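Local coordinates for protein PA1221 (Pseudomonas aeruginosa, PDB 4DG8) that belongs to the ANL superfamily of AMP-binding enzymes, holds adenosine monophosphate in a pocket, and also carries a phosphopantetheine attachment site in its sequence, at residues A[67-72]-A[95-100]; A[77-82]-A[101-106]; A[126-131]-A[141-146]. All blocks are in the same frame, centred on the assembly; numbering follows the deposited sequence.

How the contacts relate
Contact 2 and contact 3 are parallel strand pairings in one mixed sheet, ordered 143-145, 125-130, 79-83, 103-106, and contact 1 packs two helices against it. The centres of contacts 2 and 3 are about 11 Å apart, and the middle strands are joined directly, Gly81 N to Leu127 O at 2.8 Å and Gly81 O to Leu129 N at 2.7 Å. Contact 1 lies about 10 Å from contact 2 and 13 Å from contact 3, between centres; Ile97 joins all three, with CD1 3.6 Å from Val82 CG2 and 4.0 Å from Leu129 CD1. In contact 2 the Tyr106 side chain lies about 13 Å from the bound adenosine monophosphate.

Contact 1 of 3, residues A[67-72]-A[95-100]; sequences DYLLEH and LAILLS
Leu69 and Leu70, on the last turn of helix 55-72, meet the last turn of helix 88-99 and Ser100 just after it. The apolar packing falls in two places. With CG anti to its own carbonyl carbon (chi1 -59°) and the chain extended beyond it, Leu69 sends CD1 to within 3.7 Å of Ile97 CG1 and 4.1 Å of Ala96 CB. The same methyl lies 3.6 Å from Ala96 O, so it touches backbone as well as side chains, and an alanine suits this close approach because it adds so little bulk. Leu70 brings CD2 to 3.8 Å from Ser100 CB.

The polar bonds gather round Ser100, beyond the helix end. Ser100 OG folds back and donates to Ala96 O at 2.7 Å, while Ser100 N reaches that oxygen at 3.1 Å from the opposite face of its carbonyl plane. Ser66, one turn before Leu70, adds a hydroxyl hydrogen bond to Ser100 OG. With its CB against Leu70 and its OG 3.6 Å from Leu69 CB, Ser100 is a compact residue suited to a place between two leucines. Packing thus joins 67-72 to 95-100, and the Ser66-Ser100 hydroxyl pair gives the helices a polar link beside it.

Contact 2 of 3, residues A[77-82]-A[101-106]; sequences GVCLGV and GHHYLY
Strands 79-83 and 103-106 are the two parallel strands of a beta-alpha-beta unit, lying side by side with helix 88-99 as the connection. As in parallel pairing generally, Leu80 bonds to the residues on either side of its partner Tyr104, and Leu105 to those on either side of Gly81: Leu80 N donates to His103 O at 2.8 Å, Leu105 N to Leu80 O, and Val82 N to Leu105 O. His103 N donates to Val78 O.

Before the strands proper, two glycines open the pairing. Gly101 ends helix 88-99 in a Schellman motif, and its positive phi, like that of Gly77, would jam a CB against the preceding carbonyl. Gly77 N donates to Gly101 O at 2.9 Å from above the carbonyl plane.

The imidazole of His102 is gripped from several sides. Val78 CG2 sits 3.3 Å over the ring centre in a CH-pi contact, with Val78 N donating to His102 ND1 at 3.2 Å from 38° out of the ring plane. His102 NE2 bonds Tyr73 O, consistent with a neutral ring protonated on NE2, and Leu80 CD1 comes 3.6 Å from His102 CD2. His103 is turned differently: its CG lies between backbone N and carbonyl carbon (chi1 46°), which folds the ring over strand 79-83. Cys79 CA and Val78 O lie over one face, Cys79 CB is 3.4 Å from His103 NE2, and Gly77 O meets the edge 3.2 Å from His103 CE1. On that side of the sheet Cys79 SG also touches Leu105 CB at 3.7 Å.

Helix 88-99 covers the face carrying Leu80, Val82 and Tyr104, through Ile97 and Leu94. On the flanks of the pair run strand 125-130, beside 79-83, and strand 166-172, beside 103-106, whose Ile166 and Ile169 touch His103.

Contact 3 of 3, residues A[126-131]-A[141-146]; sequences RLILDC and LPCVPV
Ile128 and Cys143 face each other across a parallel strand pair, with Cys143 SG 3.8 Å from Ile128 CB. Ile128 and Asp130 bond to the residues flanking their partners Cys143 and Pro145: Ile128 N reaches Pro142 O at 2.6 Å, Val144 N reaches Ile128 O at 2.9 Å, Asp130 N bonds Val144 O, and Val146 N bonds Asp130 O. On the other face Val144 divides its methyls between two leucines. Its chi1 of -61° sets CG1 anti to the carbonyl carbon, 3.5 Å from Leu127 CD1, and CG2 between backbone N and carbonyl carbon, 3.6 Å from Leu129 CD2. Leu127 crosses Val144 at about a right angle; Leu129 runs alongside it. Leu127 starts away from the partner strand, but its end turns back until CD1 is 3.1 Å from Pro142 O. Val146 CG1 packs 3.8 Å from Cys131 SG.

Strand 143-145 is the outermost strand at this end of the mixed sheet. Pro145 has no N-H to give, which suits a position whose nitrogen is not used in the ladder. Pro142, the centre of an inverse gamma turn, leads the chain into the strand.

Farther out, helix 88-99 presses Cys93 and Ile97 on Leu129, and helix 113-123 packs Cys120 on Ile128. Asp130 OD1 is hydrogen-bonded to Ser132 OG, just beyond the strand.

Contact 1 of 3, residues A[67-72]-A[95-100]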
loop_
_atom_site.group_PDB
_atom_site.type_symbol
_atom_site.label_atom_id
_atom_site.label_comp_id
_atom_site.label_asym_id
_atom_site.label_seq_id
_atom_site.Cartn_x
_atom_site.Cartn_y
_atom_site.Cartn_z
ATOM N N ASP A 67 13.265 -21.181 11.275
ATOM C CA ASP A 67 14.109 -21.816 12.273
ATOM C C ASP A 67 15.242 -20.867 12.642
ATOM O O ASP A 67 15.558 -20.665 13.827
ATOM C CB ASP A 67 14.683 -23.127 11.751
ATOM C CG ASP A 67 13.663 -24.225 11.690
ATOM O OD1 ASP A 67 12.647 -24.122 12.407
ATOM O OD2 ASP A 67 13.890 -25.199 10.930
ATOM N N TYR A 68 15.848 -20.273 11.616
ATOM C CA TYR A 68 16.883 -19.258 11.871
ATOM C C TYR A 68 16.363 -18.008 12.664
ATOM O O TYR A 68 16.962 -17.561 13.682
ATOM C CB TYR A 68 17.534 -18.871 10.536
ATOM C CG TYR A 68 18.415 -17.646 10.602
ATOM C CD1 TYR A 68 19.779 -17.754 10.848
ATOM C CD2 TYR A 68 17.876 -16.376 10.413
ATOM C CE1 TYR A 68 20.580 -16.633 10.904
ATOM C CE2 TYR A 68 18.660 -15.252 10.469
ATOM C CZ TYR A 68 20.014 -15.379 10.714
ATOM O OH TYR A 68 20.792 -14.241 10.773
ATOM N N LEU A 69 15.238 -17.457 12.214
ATOM C CA LEU A 69 14.661 -16.290 12.870
ATOM C C LEU A 69 14.351 -16.574 14.343
ATOM O O LEU A 69 14.616 -15.750 15.222
ATOM C CB LEU A 69 13.386 -15.842 12.152
ATOM C CG LEU A 69 13.521 -15.467 10.677
ATOM C CD1 LEU A 69 12.183 -14.927 10.151
ATOM C CD2 LEU A 69 14.644 -14.438 10.496
ATOM N N LEU A 70 13.768 -17.734 14.610
ATOM C CA LEU A 70 13.415 -18.089 15.974
ATOM C C LEU A 70 14.662 -18.303 16.805
ATOM O O LEU A 70 14.664 -18.019 17.998
ATOM C CB LEU A 70 12.527 -19.330 16.004
ATOM C CG LEU A 70 11.114 -18.980 15.549
ATOM C CD1 LEU A 70 10.252 -20.213 15.343
ATOM C CD2 LEU A 70 10.464 -17.971 16.507
ATOM N N GLU A 71 15.725 -18.807 16.176
ATOM C CA GLU A 71 16.979 -18.953 16.902
ATOM C C GLU A 71 17.492 -17.594 17.390
ATOM O O GLU A 71 17.950 -17.474 18.525
ATOM C CB GLU A 71 18.050 -19.665 16.079
ATOM C CG GLU A 71 19.407 -19.618 16.768
ATOM C CD GLU A 71 20.462 -20.465 16.082
ATOM O OE1 GLU A 71 20.583 -20.389 14.834
ATOM O OE2 GLU A 71 21.175 -21.203 16.805
ATOM N N HIS A 72 17.414 -16.574 16.541
ATOM C CA HIS A 72 17.797 -15.223 16.975
ATOM C C HIS A 72 16.729 -14.537 17.848
ATOM O O HIS A 72 17.059 -13.840 18.797
ATOM C CB HIS A 72 18.114 -14.320 15.781
ATOM C CG HIS A 72 19.300 -14.762 14.982
ATOM N ND1 HIS A 72 19.544 -16.085 14.678
ATOM C CD2 HIS A 72 20.299 -14.053 14.405
ATOM C CE1 HIS A 72 20.646 -16.172 13.956
ATOM N NE2 HIS A 72 21.123 -14.954 13.774
ATOM N N LEU A 95 6.925 -14.987 4.587
ATOM C CA LEU A 95 6.234 -16.089 5.256
ATOM C C LEU A 95 7.009 -16.558 6.498
ATOM O O LEU A 95 6.407 -16.917 7.503
ATOM C CB LEU A 95 5.979 -17.268 4.290
ATOM C CG LEU A 95 5.249 -18.494 4.841
ATOM C CD1 LEU A 95 3.862 -18.104 5.393
ATOM C CD2 LEU A 95 5.126 -19.589 3.760
ATOM N N ALA A 96 8.339 -16.590 6.417
ATOM C CA ALA A 96 9.142 -17.087 7.537
ATOM C C ALA A 96 9.017 -16.131 8.742
ATOM O O ALA A 96 8.937 -16.561 9.911
ATOM C CB ALA A 96 10.592 -17.247 7.117
ATOM N N ILE A 97 8.972 -14.837 8.434
ATOM C CA ILE A 97 8.752 -13.823 9.453
ATOM C C ILE A 97 7.405 -14.057 10.117
ATOM O O ILE A 97 7.330 -14.157 11.340
ATOM C CB ILE A 97 8.855 -12.388 8.895
ATOM C CG1 ILE A 97 10.325 -12.020 8.688
ATOM C CG2 ILE A 97 8.255 -11.383 9.893
ATOM C CD1 ILE A 97 10.564 -10.966 7.595
ATOM N N LEU A 98 6.347 -14.199 9.319
ATOM C CA LEU A 98 5.032 -14.447 9.925
ATOM C C LEU A 98 4.953 -15.731 10.758
ATOM O O LEU A 98 4.357 -15.743 11.842
ATOM C CB LEU A 98 3.934 -14.438 8.861
ATOM C CG LEU A 98 3.815 -13.121 8.091
ATOM C CD1 LEU A 98 2.582 -13.209 7.226
ATOM C CD2 LEU A 98 3.739 -11.930 9.046
ATOM N N LEU A 99 5.541 -16.803 10.232
ATOM C CA LEU A 99 5.625 -18.092 10.920
ATOM C C LEU A 99 6.288 -17.986 12.283
ATOM O O LEU A 99 5.988 -18.776 13.192
ATOM C CB LEU A 99 6.438 -19.081 10.088
ATOM C CG LEU A 99 5.749 -19.778 8.902
ATOM C CD1 LEU A 99 6.774 -20.530 8.010
ATOM C CD2 LEU A 99 4.677 -20.731 9.424
ATOM N N SER A 100 7.234 -17.052 12.395
ATOM C CA SER A 100 7.977 -16.840 13.642
ATOM C C SER A 100 7.251 -15.972 14.686
ATOM O O SER A 100 7.774 -15.748 15.781
ATOM C CB SER A 100 9.335 -16.211 13.320
ATOM O OG SER A 100 9.998 -16.967 12.327
#

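Contact 2 of 3, residues A[77-82]-A[101-106]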
loop_
_atom_site.group_PDB
_atom_site.type_symbol
_atom_site.label_atom_id
_atom_site.label_comp_id
_atom_site.label_asym_id
_atom_site.label_seq_id
_atom_site.Cartn_x
_atom_site.Cartn_y
_atom_site.Cartn_z
ATOM N N GLY A 77 6.806 -11.328 18.280
ATOM C CA GLY A 77 6.517 -9.910 18.389
ATOM C C GLY A 77 7.603 -8.927 17.981
ATOM O O GLY A 77 7.475 -7.714 18.214
ATOM N N VAL A 78 8.660 -9.410 17.338
ATOM C CA VAL A 78 9.681 -8.474 16.877
ATOM C C VAL A 78 9.493 -8.039 15.428
ATOM O O VAL A 78 8.963 -8.787 14.598
ATOM C CB VAL A 78 11.133 -8.970 17.107
ATOM C CG1 VAL A 78 11.258 -9.563 18.501
ATOM C CG2 VAL A 78 11.539 -9.977 16.050
ATOM N N CYS A 79 9.885 -6.794 15.161
ATOM C CA CYS A 79 9.925 -6.254 13.809
ATOM C C CYS A 79 11.182 -6.715 13.047
ATOM O O CYS A 79 12.301 -6.610 13.542
ATOM C CB CYS A 79 9.870 -4.712 13.837
ATOM S SG CYS A 79 9.875 -3.978 12.192
ATOM N N LEU A 80 10.980 -7.213 11.830
ATOM C CA LEU A 80 12.080 -7.681 11.008
ATOM C C LEU A 80 11.993 -7.064 9.620
ATOM O O LEU A 80 10.918 -7.051 8.989
ATOM C CB LEU A 80 12.066 -9.207 10.925
ATOM C CG LEU A 80 12.327 -9.956 12.234
ATOM C CD1 LEU A 80 12.090 -11.453 12.013
ATOM C CD2 LEU A 80 13.744 -9.693 12.709
ATOM N N GLY A 81 13.136 -6.578 9.136
ATOM C CA GLY A 81 13.201 -5.877 7.869
ATOM C C GLY A 81 13.427 -6.791 6.682
ATOM O O GLY A 81 14.033 -7.845 6.821
ATOM N N VAL A 82 12.948 -6.371 5.514
ATOM C CA VAL A 82 13.199 -7.084 4.273
ATOM C C VAL A 82 13.619 -6.096 3.211
ATOM O O VAL A 82 12.932 -5.089 2.999
ATOM C CB VAL A 82 11.953 -7.821 3.789
ATOM C CG1 VAL A 82 12.204 -8.485 2.418
ATOM C CG2 VAL A 82 11.534 -8.849 4.821
ATOM N N GLY A 101 6.060 -15.480 14.355
ATOM C CA GLY A 101 5.333 -14.607 15.256
ATOM C C GLY A 101 5.849 -13.178 15.137
ATOM O O GLY A 101 5.444 -12.277 15.874
ATOM N N HIS A 102 6.732 -12.957 14.176
ATOM C CA HIS A 102 7.281 -11.628 13.979
ATOM C C HIS A 102 6.529 -10.883 12.872
ATOM O O HIS A 102 5.664 -11.456 12.206
ATOM C CB HIS A 102 8.782 -11.749 13.688
ATOM C CG HIS A 102 9.539 -12.440 14.778
ATOM N ND1 HIS A 102 9.211 -12.299 16.107
ATOM C CD2 HIS A 102 10.578 -13.309 14.737
ATOM C CE1 HIS A 102 10.029 -13.030 16.844
ATOM N NE2 HIS A 102 10.868 -13.653 16.038
ATOM N N HIS A 103 6.865 -9.611 12.670
ATOM C CA HIS A 103 6.206 -8.801 11.652
ATOM C C HIS A 103 7.225 -8.152 10.730
ATOM O O HIS A 103 8.334 -7.821 11.146
ATOM C CB HIS A 103 5.255 -7.733 12.252
ATOM C CG HIS A 103 5.828 -6.953 13.403
ATOM N ND1 HIS A 103 5.773 -7.401 14.704
ATOM C CD2 HIS A 103 6.403 -5.724 13.454
ATOM C CE1 HIS A 103 6.315 -6.499 15.509
ATOM N NE2 HIS A 103 6.705 -5.471 14.775
ATOM N N TYR A 104 6.835 -7.948 9.478
ATOM C CA TYR A 104 7.788 -7.489 8.484
ATOM C C TYR A 104 7.665 -6.012 8.177
ATOM O O TYR A 104 6.607 -5.395 8.345
ATOM C CB TYR A 104 7.756 -8.328 7.186
ATOM C CG TYR A 104 6.450 -8.375 6.411
ATOM C CD1 TYR A 104 6.069 -7.322 5.572
ATOM C CD2 TYR A 104 5.625 -9.514 6.461
ATOM C CE1 TYR A 104 4.872 -7.382 4.816
ATOM C CE2 TYR A 104 4.427 -9.585 5.704
ATOM C CZ TYR A 104 4.059 -8.518 4.887
ATOM O OH TYR A 104 2.880 -8.563 4.153
ATOM N N LEU A 105 8.796 -5.450 7.784
ATOM C CA LEU A 105 8.890 -4.047 7.394
ATOM C C LEU A 105 9.752 -3.929 6.148
ATOM O O LEU A 105 10.872 -4.468 6.119
ATOM C CB LEU A 105 9.567 -3.279 8.526
ATOM C CG LEU A 105 10.051 -1.875 8.224
ATOM C CD1 LEU A 105 8.867 -0.950 7.920
ATOM C CD2 LEU A 105 10.875 -1.367 9.409
ATOM N N TYR A 106 9.272 -3.221 5.127
ATOM C CA TYR A 106 10.142 -2.961 3.987
ATOM C C TYR A 106 11.232 -1.930 4.301
ATOM O O TYR A 106 10.968 -0.865 4.853
ATOM C CB TYR A 106 9.392 -2.548 2.704
ATOM C CG TYR A 106 10.326 -2.679 1.511
ATOM C CD1 TYR A 106 10.885 -3.925 1.193
ATOM C CD2 TYR A 106 10.693 -1.581 0.746
ATOM C CE1 TYR A 106 11.765 -4.083 0.138
ATOM C CE2 TYR A 106 11.582 -1.724 -0.332
ATOM C CZ TYR A 106 12.117 -2.982 -0.618
ATOM O OH TYR A 106 12.990 -3.166 -1.663
#

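Contact 3 of 3, residues A[126-131]-A[141-146]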
loop_
_atom_site.group_PDB
_atom_site.type_symbol
_atom_site.label_atom_id
_atom_site.label_comp_id
_atom_site.label_asym_id
_atom_site.label_seq_id
_atom_site.Cartn_x
_atom_site.Cartn_y
_atom_site.Cartn_z
ATOM N N ARG A 126 14.855 -5.144 14.414
ATOM C CA ARG A 126 16.033 -5.770 15.015
ATOM C C ARG A 126 17.070 -6.215 13.991
ATOM O O ARG A 126 18.250 -6.285 14.284
ATOM C CB ARG A 126 15.625 -6.956 15.900
ATOM C CG ARG A 126 14.487 -6.651 16.890
ATOM C CD ARG A 126 14.928 -5.744 18.039
ATOM N NE ARG A 126 15.845 -6.431 18.948
ATOM C CZ ARG A 126 15.477 -7.326 19.859
ATOM N NH1 ARG A 126 14.195 -7.648 20.001
ATOM N NH2 ARG A 126 16.394 -7.894 20.639
ATOM N N LEU A 127 16.599 -6.595 12.813
ATOM C CA LEU A 127 17.451 -7.223 11.826
ATOM C C LEU A 127 16.824 -7.026 10.445
ATOM O O LEU A 127 15.594 -7.006 10.306
ATOM C CB LEU A 127 17.574 -8.717 12.160
ATOM C CG LEU A 127 18.326 -9.594 11.157
ATOM C CD1 LEU A 127 19.735 -9.041 10.977
ATOM C CD2 LEU A 127 18.370 -11.040 11.622
ATOM N N ILE A 128 17.655 -6.907 9.419
ATOM C CA ILE A 128 17.131 -6.736 8.078
ATOM C C ILE A 128 17.597 -7.888 7.196
ATOM O O ILE A 128 18.804 -8.143 7.073
ATOM C CB ILE A 128 17.569 -5.394 7.449
ATOM C CG1 ILE A 128 17.027 -4.205 8.253
ATOM C CG2 ILE A 128 17.125 -5.314 5.971
ATOM C CD1 ILE A 128 17.642 -2.870 7.851
ATOM N N LEU A 129 16.646 -8.565 6.562
ATOM C CA LEU A 129 16.987 -9.694 5.703
ATOM C C LEU A 129 17.263 -9.165 4.310
ATOM O O LEU A 129 16.355 -8.711 3.636
ATOM C CB LEU A 129 15.817 -10.674 5.654
ATOM C CG LEU A 129 15.501 -11.338 6.992
ATOM C CD1 LEU A 129 14.313 -12.275 6.848
ATOM C CD2 LEU A 129 16.741 -12.094 7.476
ATOM N N ASP A 130 18.515 -9.246 3.870
ATOM C CA ASP A 130 18.898 -8.656 2.595
ATOM C C ASP A 130 18.728 -9.694 1.510
ATOM O O ASP A 130 19.430 -10.698 1.508
ATOM C CB ASP A 130 20.367 -8.204 2.648
ATOM C CG ASP A 130 20.802 -7.463 1.384
ATOM O OD1 ASP A 130 20.104 -7.554 0.361
ATOM O OD2 ASP A 130 21.844 -6.789 1.414
ATOM N N CYS A 131 17.772 -9.477 0.608
ATOM C CA CYS A 131 17.514 -10.435 -0.467
ATOM C C CYS A 131 18.140 -10.057 -1.794
ATOM O O CYS A 131 17.959 -10.778 -2.772
ATOM C CB CYS A 131 16.010 -10.660 -0.678
ATOM S SG CYS A 131 15.182 -11.368 0.736
ATOM N N LEU A 141 23.557 -0.582 9.410
ATOM C CA LEU A 141 22.250 -1.150 9.730
ATOM C C LEU A 141 22.399 -2.661 9.881
ATOM O O LEU A 141 23.290 -3.258 9.283
ATOM C CB LEU A 141 21.228 -0.824 8.648
ATOM C CG LEU A 141 20.912 0.656 8.404
ATOM C CD1 LEU A 141 20.257 0.858 7.043
ATOM C CD2 LEU A 141 20.044 1.241 9.520
ATOM N N PRO A 142 21.534 -3.285 10.695
ATOM C CA PRO A 142 21.707 -4.713 11.016
ATOM C C PRO A 142 21.169 -5.633 9.910
ATOM O O PRO A 142 20.038 -6.089 9.999
ATOM C CB PRO A 142 20.918 -4.886 12.325
ATOM C CG PRO A 142 19.873 -3.798 12.294
ATOM C CD PRO A 142 20.437 -2.652 11.456
ATOM N N CYS A 143 21.983 -5.868 8.880
ATOM C CA CYS A 143 21.596 -6.653 7.709
ATOM C C CYS A 143 22.283 -7.998 7.676
ATOM O O CYS A 143 23.434 -8.112 8.069
ATOM C CB CYS A 143 22.005 -5.943 6.421
ATOM S SG CYS A 143 20.912 -4.662 5.853
ATOM N N VAL A 144 21.578 -9.006 7.170
ATOM C CA VAL A 144 22.189 -10.295 6.888
ATOM C C VAL A 144 21.839 -10.740 5.473
ATOM O O VAL A 144 20.726 -10.508 5.010
ATOM C CB VAL A 144 21.751 -11.375 7.896
ATOM C CG1 VAL A 144 22.178 -10.981 9.291
ATOM C CG2 VAL A 144 20.239 -11.609 7.843
ATOM N N PRO A 145 22.812 -11.345 4.768
ATOM C CA PRO A 145 22.563 -11.847 3.409
ATOM C C PRO A 145 21.648 -13.055 3.479
ATOM O O PRO A 145 21.961 -14.023 4.171
ATOM C CB PRO A 145 23.957 -12.263 2.931
ATOM C CG PRO A 145 24.694 -12.628 4.199
ATOM C CD PRO A 145 24.134 -11.745 5.289
ATOM N N VAL A 146 20.560 -13.043 2.730
ATOM C CA VAL A 146 19.551 -14.065 2.944
ATOM C C VAL A 146 19.958 -15.403 2.317
ATOM O O VAL A 146 19.529 -16.452 2.767
ATOM C CB VAL A 146 18.154 -13.610 2.472
ATOM C CG1 VAL A 146 17.994 -13.839 0.968
ATOM C CG2 VAL A 146 17.081 -14.339 3.259
#